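Local coordinates for DNA translocase coupling protein (Clostridium perfringens, PDB 6O1W) that probably uses ATP binding to drive DNA transfer, as the FtsK/SpoIIIE-family coupling protein of plasmid conjugation in its host, at residues A[19-22]-A[28-31]; A[194-199]-A[257-262]; A[209-212]-A[216-219]. All blocks are in the same frame, centred on the assembly; numbering follows the deposited sequence.

Contact 1: A[19-22]-A[28-31]; sequences LNFV and TPIL
The carbonyl oxygen of Phe21 is met by Thr28 and Pro29, the two residues that lead into strand 30-36. Thr28 CA makes a C-H...O contact, lying 3.6 Å from Phe21 O with its hydrogen pointing almost straight at the oxygen (162°). Pro29 CD packs 3.3 Å from Phe21 O, and proline has no N-H to donate there. The oxygen belongs to a tight turn after helix 7-18. Asn20 ends that helix in a Schellman motif, its positive phi being one that asparagine tolerates well, and Phe21 is the centre of an inverse gamma turn with a weak Val22 N to Asn20 O bond. The chain thus leaves the helix toward the four-stranded antiparallel sheet of the N-terminal part. Phe21 carries its ring anti to the backbone N (chi1 -166°), and CD2 meets Pro29 CG at 3.8 Å, the two side chains crossing at about a right angle. The flat phenyl packs among Trp56, which it meets edge-to-face, Tyr59 and Ile51, while the compact proline fits between Phe16 of helix 7-18 and Phe47 of strand 43-48. Nearer the surface, beta-branched residues close the other flank. Thr28 OG1 lies between the backbone N and the carbonyl carbon (chi1 56°), which leaves the methyl, CG2, toward Val22, 3.7 Å from Val22 CG1.

Contact 2: A[194-199]-A[257-262]; sequences YLVDEN and EGYTST. With BGC (beta-D-glucopyranose), chain E.
Helices 185-209 and 247-266 of the P-loop NTPase-type domain meet where Val196 touches Tyr259 and Thr262, and the turn beginning at Tyr194 presents a different chemistry on each side. Tyr194 faces away from the second helix. With CG anti to the backbone N (chi1 164°), it sets its ring so that the glucose lies against one face, the sugar's C4 3.7 Å from the ring plane and displaced toward the rim; Glu198 CB lies over the opposite face. Tyr161 and Gln180 hold the same sugar by hydrogen bonds. Leu195 is buried against Ile229 and Val231 of the central sheet, where a branched apolar chain fits. Val196 makes the contact between these two segments, with Leu263 beside it. Its CG2 meets Tyr259 CB at 3.8 Å and lies 4.3 Å from Thr262 CB, small beta-branched bulk suiting a close approach of backbones. That methyl is also modelled only 3.1 Å from Tyr259 O, with chi1 away from a staggered position, so its exact placement is doubtful. Asn199 points toward the second helix but spends its OD1 on Thr270. Opposite, Thr262 OG1 bonds back to Gly258 O at 2.8 Å, and Thr262 N reaches that oxygen from the other face of its plane. Val196 offers only methyls and Thr262 turns its hydroxyl back into its own helix, so van der Waals packing carries a modest, apolar contact.

Contact 3: A[209-212]-A[216-219]; sequences SGSK and EYNK
A Schellman motif ends helix 185-209 at Gly210, and the chain turns within a few residues into helix 214-220; the contact fastens the short linker between these helices. Glycine suits the motif because its positive phi is easily adopted without a side chain. On one flank Glu216 grips Lys212 twice. Its OE1 accepts the backbone N-H of Lys212 at 3.0 Å along a nearly straight path (169°), although the nitrogen lies well above the carboxylate plane, 58° out of it. Its OE2 turns the syn lone pair to the ammonium group, Lys212 NZ, in a long salt bridge of 3.3 Å. The glutamate is extended beyond CG, and its own backbone N is bonded to Asn213 OD1 at the start of the helix. The lysine instead bends near its end, curling NZ back; its methylenes lie against the carboxylate, with Lys212 CD 3.5 Å from Glu216 OE2. Two bonds to one residue should limit rotation of the carboxylate, and the positive charge probably favours its ionised form. On the other flank, two serines pack beside Tyr217. Ser211 OG lies 3.5 Å from Tyr217 CA and donates a short bond of 2.6 Å to Ser209 OG. The latter is bonded in turn to Leu205 O in the preceding helix, while Lys220 NZ also bonds Ser211 OG, so the small hydroxyl side chains link the end of one helix to the next. Ser209 OG meets the tyrosine ring at its edge, in plane, 3.6 Å from Tyr217 CD1. That ring reaches Leu205 and Leu206 with its apolar part, while its hydroxyl bonds Glu224. The whole is a glycine-terminated helix closed by a Schellman motif and followed, after a brief link, by a second helix.

How the contacts relate
From the N terminus, contact 1 comes first: it brackets five residues of the loop that joins helix 7-18 to strand 30-36, tying the start of the four-stranded sheet to the helix before it. The chain then passes into the P-loop NTPase-type part. Contact 2 joins helix 185-209 to helix 247-266 across 57 intervening residues, and contact 3, closing just three residues, is nested inside that span at the far end of helix 185-209. These two share one side of the chain's centre, their own centres about 22 Å apart without touching. Contact 1 lies on the opposite side, its centre about 62 Å from that of contact 2 and 67 Å from that of contact 3.

Contact 1: A[19-22]-A[28-31]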
loop_
_atom_site.group_PDB
_atom_site.type_symbol
_atom_site.label_atom_id
_atom_site.label_comp_id
_atom_site.label_asym_id
_atom_site.label_seq_id
_atom_site.Cartn_x
_atom_site.Cartn_y
_atom_site.Cartn_z
ATOM N N LEU A 19 -18.837 -30.312 -20.200
ATOM C CA LEU A 19 -17.760 -30.039 -21.163
ATOM C C LEU A 19 -17.124 -31.303 -21.724
ATOM O O LEU A 19 -16.283 -31.215 -22.617
ATOM C CB LEU A 19 -16.670 -29.192 -20.475
ATOM C CG LEU A 19 -17.090 -27.823 -19.935
ATOM C CD1 LEU A 19 -15.950 -27.152 -19.179
ATOM C CD2 LEU A 19 -17.672 -26.958 -21.018
ATOM N N ASN A 20 -17.490 -32.481 -21.186
ATOM C CA ASN A 20 -16.821 -33.768 -21.461
ATOM C C ASN A 20 -15.302 -33.561 -21.270
ATOM O O ASN A 20 -14.485 -33.920 -22.121
ATOM C CB ASN A 20 -17.172 -34.383 -22.841
ATOM C CG ASN A 20 -16.691 -35.820 -22.976
ATOM O OD1 ASN A 20 -15.938 -36.167 -23.895
ATOM N ND2 ASN A 20 -17.080 -36.681 -22.040
ATOM N N PHE A 21 -14.950 -32.871 -20.172
ATOM C CA PHE A 21 -13.574 -32.555 -19.851
ATOM C C PHE A 21 -12.996 -33.730 -19.059
ATOM O O PHE A 21 -12.919 -33.685 -17.836
ATOM C CB PHE A 21 -13.519 -31.226 -19.095
ATOM C CG PHE A 21 -12.161 -30.599 -18.970
ATOM C CD1 PHE A 21 -11.519 -30.059 -20.081
ATOM C CD2 PHE A 21 -11.553 -30.464 -17.729
ATOM C CE1 PHE A 21 -10.283 -29.411 -19.952
ATOM C CE2 PHE A 21 -10.298 -29.860 -17.614
ATOM C CZ PHE A 21 -9.685 -29.319 -18.728
ATOM N N VAL A 22 -12.615 -34.796 -19.784
ATOM C CA VAL A 22 -12.107 -36.069 -19.209
ATOM C C VAL A 22 -10.727 -36.446 -19.767
ATOM O O VAL A 22 -10.438 -36.123 -20.919
ATOM C CB VAL A 22 -13.112 -37.252 -19.396
ATOM C CG1 VAL A 22 -14.455 -36.977 -18.714
ATOM C CG2 VAL A 22 -13.319 -37.601 -20.869
ATOM N N THR A 28 -13.365 -37.194 -14.998
ATOM C CA THR A 28 -13.369 -35.732 -14.919
ATOM C C THR A 28 -12.376 -35.394 -13.785
ATOM O O THR A 28 -12.122 -36.254 -12.943
ATOM C CB THR A 28 -14.759 -35.181 -14.581
ATOM O OG1 THR A 28 -15.208 -35.774 -13.370
ATOM C CG2 THR A 28 -15.764 -35.353 -15.696
ATOM N N PRO A 29 -11.806 -34.172 -13.744
ATOM C CA PRO A 29 -10.828 -33.848 -12.688
ATOM C C PRO A 29 -11.353 -34.066 -11.277
ATOM O O PRO A 29 -12.544 -33.905 -11.010
ATOM C CB PRO A 29 -10.514 -32.384 -12.950
ATOM C CG PRO A 29 -10.732 -32.239 -14.437
ATOM C CD PRO A 29 -11.943 -33.056 -14.701
ATOM N N ILE A 30 -10.452 -34.501 -10.396
ATOM C CA ILE A 30 -10.716 -34.786 -8.996
ATOM C C ILE A 30 -10.264 -33.592 -8.153
ATOM O O ILE A 30 -9.081 -33.267 -8.164
ATOM C CB ILE A 30 -9.926 -36.067 -8.575
ATOM C CG1 ILE A 30 -10.231 -37.300 -9.478
ATOM C CG2 ILE A 30 -10.115 -36.399 -7.086
ATOM C CD1 ILE A 30 -11.703 -37.775 -9.532
ATOM N N LEU A 31 -11.180 -33.009 -7.348
ATOM C CA LEU A 31 -10.835 -31.945 -6.412
ATOM C C LEU A 31 -9.984 -32.540 -5.279
ATOM O O LEU A 31 -10.457 -33.422 -4.549
ATOM C CB LEU A 31 -12.094 -31.278 -5.823
ATOM C CG LEU A 31 -11.827 -30.152 -4.802
ATOM C CD1 LEU A 31 -11.250 -28.925 -5.467
ATOM C CD2 LEU A 31 -13.081 -29.805 -4.015
#

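Contact 2: A[194-199]-A[257-262]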
loop_
_atom_site.group_PDB
_atom_site.type_symbol
_atom_site.label_atom_id
_atom_site.label_comp_id
_atom_site.label_asym_id
_atom_site.label_seq_id
_atom_site.Cartn_x
_atom_site.Cartn_y
_atom_site.Cartn_z
ATOM N N TYR A 194 14.658 19.629 12.150
ATOM C CA TYR A 194 13.537 20.505 12.465
ATOM C C TYR A 194 12.295 19.695 12.938
ATOM O O TYR A 194 11.662 20.074 13.929
ATOM C CB TYR A 194 13.164 21.365 11.242
ATOM C CG TYR A 194 11.789 21.986 11.383
ATOM C CD1 TYR A 194 11.561 23.034 12.279
ATOM C CD2 TYR A 194 10.702 21.484 10.677
ATOM C CE1 TYR A 194 10.286 23.581 12.443
ATOM C CE2 TYR A 194 9.427 22.032 10.822
ATOM C CZ TYR A 194 9.217 23.055 11.730
ATOM O OH TYR A 194 7.952 23.553 11.912
ATOM N N LEU A 195 11.908 18.634 12.185
ATOM C CA LEU A 195 10.735 17.803 12.475
ATOM C C LEU A 195 10.862 17.073 13.799
ATOM O O LEU A 195 9.882 16.975 14.530
ATOM C CB LEU A 195 10.485 16.801 11.342
ATOM C CG LEU A 195 10.060 17.327 9.975
ATOM C CD1 LEU A 195 10.150 16.206 8.932
ATOM C CD2 LEU A 195 8.642 17.927 10.018
ATOM N N VAL A 196 12.069 16.589 14.126
ATOM C CA VAL A 196 12.358 15.925 15.408
ATOM C C VAL A 196 12.230 16.929 16.588
ATOM O O VAL A 196 11.692 16.576 17.637
ATOM C CB VAL A 196 13.721 15.184 15.328
ATOM C CG1 VAL A 196 14.498 15.220 16.636
ATOM C CG2 VAL A 196 13.504 13.762 14.883
ATOM N N ASP A 197 12.709 18.164 16.397
ATOM C CA ASP A 197 12.573 19.247 17.393
ATOM C C ASP A 197 11.095 19.673 17.493
ATOM O O ASP A 197 10.627 19.916 18.599
ATOM C CB ASP A 197 13.426 20.465 16.990
ATOM C CG ASP A 197 14.928 20.239 17.062
ATOM O OD1 ASP A 197 15.351 19.149 17.536
ATOM O OD2 ASP A 197 15.683 21.129 16.620
ATOM N N GLU A 198 10.371 19.781 16.346
ATOM C CA GLU A 198 8.955 20.166 16.359
ATOM C C GLU A 198 8.139 19.076 17.088
ATOM O O GLU A 198 7.227 19.400 17.840
ATOM C CB GLU A 198 8.405 20.431 14.936
ATOM C CG GLU A 198 6.909 20.742 14.887
ATOM C CD GLU A 198 6.444 22.057 15.503
ATOM O OE1 GLU A 198 7.270 22.992 15.588
ATOM O OE2 GLU A 198 5.250 22.163 15.880
ATOM N N ASN A 199 8.498 17.807 16.879
ATOM C CA ASN A 199 7.870 16.689 17.560
ATOM C C ASN A 199 8.118 16.801 19.080
ATOM O O ASN A 199 7.176 16.665 19.861
ATOM C CB ASN A 199 8.408 15.349 17.038
ATOM C CG ASN A 199 7.599 14.206 17.606
ATOM O OD1 ASN A 199 6.441 14.039 17.294
ATOM N ND2 ASN A 199 8.151 13.440 18.492
ATOM N N GLU A 257 18.709 9.000 9.559
ATOM C CA GLU A 257 18.030 7.748 9.942
ATOM C C GLU A 257 17.649 7.801 11.444
ATOM O O GLU A 257 16.550 7.365 11.814
ATOM C CB GLU A 257 18.909 6.528 9.628
ATOM C CG GLU A 257 18.430 5.223 10.254
ATOM C CD GLU A 257 19.284 3.993 10.007
ATOM O OE1 GLU A 257 20.515 4.135 9.813
ATOM O OE2 GLU A 257 18.717 2.877 10.030
ATOM N N GLY A 258 18.549 8.364 12.268
ATOM C CA GLY A 258 18.331 8.558 13.692
ATOM C C GLY A 258 17.142 9.481 13.913
ATOM O O GLY A 258 16.304 9.215 14.793
ATOM N N TYR A 259 17.013 10.532 13.057
ATOM C CA TYR A 259 15.886 11.460 13.148
ATOM C C TYR A 259 14.568 10.828 12.681
ATOM O O TYR A 259 13.542 11.038 13.322
ATOM C CB TYR A 259 16.138 12.775 12.402
ATOM C CG TYR A 259 17.371 13.564 12.794
ATOM C CD1 TYR A 259 17.786 13.639 14.124
ATOM C CD2 TYR A 259 18.046 14.341 11.859
ATOM C CE1 TYR A 259 18.874 14.427 14.498
ATOM C CE2 TYR A 259 19.140 15.118 12.219
ATOM C CZ TYR A 259 19.556 15.155 13.537
ATOM O OH TYR A 259 20.638 15.932 13.876
ATOM N N THR A 260 14.600 10.053 11.584
ATOM C CA THR A 260 13.429 9.371 11.008
ATOM C C THR A 260 12.866 8.342 11.976
ATOM O O THR A 260 11.648 8.309 12.171
ATOM C CB THR A 260 13.756 8.776 9.626
ATOM O OG1 THR A 260 14.173 9.840 8.777
ATOM C CG2 THR A 260 12.547 8.116 8.970
ATOM N N SER A 261 13.754 7.544 12.608
ATOM C CA SER A 261 13.431 6.509 13.588
ATOM C C SER A 261 12.743 7.094 14.791
ATOM O O SER A 261 11.704 6.579 15.186
ATOM C CB SER A 261 14.696 5.771 14.037
ATOM O OG SER A 261 15.195 5.001 12.959
ATOM N N THR A 262 13.314 8.179 15.363
ATOM C CA THR A 262 12.774 8.919 16.520
ATOM C C THR A 262 11.397 9.484 16.148
ATOM O O THR A 262 10.449 9.385 16.941
ATOM C CB THR A 262 13.758 10.027 16.940
ATOM O OG1 THR A 262 14.989 9.410 17.290
ATOM C CG2 THR A 262 13.252 10.883 18.113
HETATM C C2 BGC E . 10.262 25.789 8.800
HETATM C C3 BGC E . 11.628 26.188 9.344
HETATM C C4 BGC E . 12.602 25.024 9.213
HETATM C C5 BGC E . 12.651 24.540 7.765
HETATM C C6 BGC E . 13.491 23.298 7.588
HETATM C C1 BGC E . 10.412 25.313 7.358
HETATM O O1 BGC E . 9.177 24.943 6.846
HETATM O O2 BGC E . 9.362 26.888 8.872
HETATM O O3 BGC E . 11.513 26.601 10.700
HETATM O O4 BGC E . 13.909 25.408 9.622
HETATM O O5 BGC E . 11.324 24.215 7.312
HETATM O O6 BGC E . 13.461 22.854 6.239
#

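Contact 3: A[209-212]-A[216-219]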
loop_
_atom_site.group_PDB
_atom_site.type_symbol
_atom_site.label_atom_id
_atom_site.label_comp_id
_atom_site.label_asym_id
_atom_site.label_seq_id
_atom_site.Cartn_x
_atom_site.Cartn_y
_atom_site.Cartn_z
ATOM N N SER A 209 -0.083 20.146 29.297
ATOM C CA SER A 209 -1.508 20.483 29.268
ATOM C C SER A 209 -2.404 19.310 29.631
ATOM O O SER A 209 -3.615 19.493 29.716
ATOM C CB SER A 209 -1.891 21.003 27.882
ATOM O OG SER A 209 -1.759 20.007 26.880
ATOM N N GLY A 210 -1.814 18.123 29.822
ATOM C CA GLY A 210 -2.561 16.900 30.119
ATOM C C GLY A 210 -3.420 16.485 28.936
ATOM O O GLY A 210 -4.548 16.026 29.117
ATOM N N SER A 211 -2.912 16.704 27.704
ATOM C CA SER A 211 -3.650 16.426 26.474
ATOM C C SER A 211 -3.207 15.129 25.856
ATOM O O SER A 211 -2.008 14.890 25.762
ATOM C CB SER A 211 -3.429 17.551 25.467
ATOM O OG SER A 211 -3.917 18.792 25.945
ATOM N N LYS A 212 -4.169 14.331 25.339
ATOM C CA LYS A 212 -3.903 13.051 24.695
ATOM C C LYS A 212 -3.256 13.218 23.346
ATOM O O LYS A 212 -2.410 12.413 22.984
ATOM C CB LYS A 212 -5.190 12.214 24.559
ATOM C CG LYS A 212 -5.546 11.463 25.835
ATOM C CD LYS A 212 -6.919 10.821 25.744
ATOM C CE LYS A 212 -7.598 10.781 27.090
ATOM N NZ LYS A 212 -8.218 12.089 27.446
ATOM N N GLU A 216 -6.815 17.608 21.208
ATOM C CA GLU A 216 -7.266 17.969 22.557
ATOM C C GLU A 216 -6.524 19.241 22.995
ATOM O O GLU A 216 -7.133 20.129 23.586
ATOM C CB GLU A 216 -7.023 16.840 23.565
ATOM C CG GLU A 216 -7.996 15.670 23.497
ATOM C CD GLU A 216 -7.869 14.649 24.625
ATOM O OE1 GLU A 216 -7.084 14.881 25.578
ATOM O OE2 GLU A 216 -8.570 13.611 24.555
ATOM N N TYR A 217 -5.226 19.341 22.679
ATOM C CA TYR A 217 -4.440 20.540 22.989
ATOM C C TYR A 217 -5.028 21.806 22.337
ATOM O O TYR A 217 -5.113 22.850 22.999
ATOM C CB TYR A 217 -2.965 20.379 22.571
ATOM C CG TYR A 217 -2.195 21.673 22.720
ATOM C CD1 TYR A 217 -1.697 22.075 23.960
ATOM C CD2 TYR A 217 -2.005 22.521 21.631
ATOM C CE1 TYR A 217 -1.012 23.288 24.105
ATOM C CE2 TYR A 217 -1.367 23.749 21.773
ATOM C CZ TYR A 217 -0.868 24.128 23.007
ATOM O OH TYR A 217 -0.213 25.326 23.105
ATOM N N ASN A 218 -5.349 21.731 21.020
ATOM C CA ASN A 218 -5.897 22.854 20.241
ATOM C C ASN A 218 -7.179 23.445 20.803
ATOM O O ASN A 218 -7.343 24.658 20.756
ATOM C CB ASN A 218 -6.085 22.476 18.777
ATOM C CG ASN A 218 -4.805 22.365 17.992
ATOM O OD1 ASN A 218 -3.753 22.845 18.382
ATOM N ND2 ASN A 218 -4.863 21.708 16.862
ATOM N N LYS A 219 -8.065 22.605 21.363
ATOM C CA LYS A 219 -9.326 23.009 21.988
ATOM C C LYS A 219 -9.103 23.799 23.273
ATOM O O LYS A 219 -10.023 24.499 23.702
ATOM C CB LYS A 219 -10.176 21.781 22.316
ATOM C CG LYS A 219 -10.811 21.123 21.103
ATOM C CD LYS A 219 -11.502 19.827 21.496
ATOM C CE LYS A 219 -11.743 18.904 20.320
ATOM N NZ LYS A 219 -12.886 19.346 19.473
#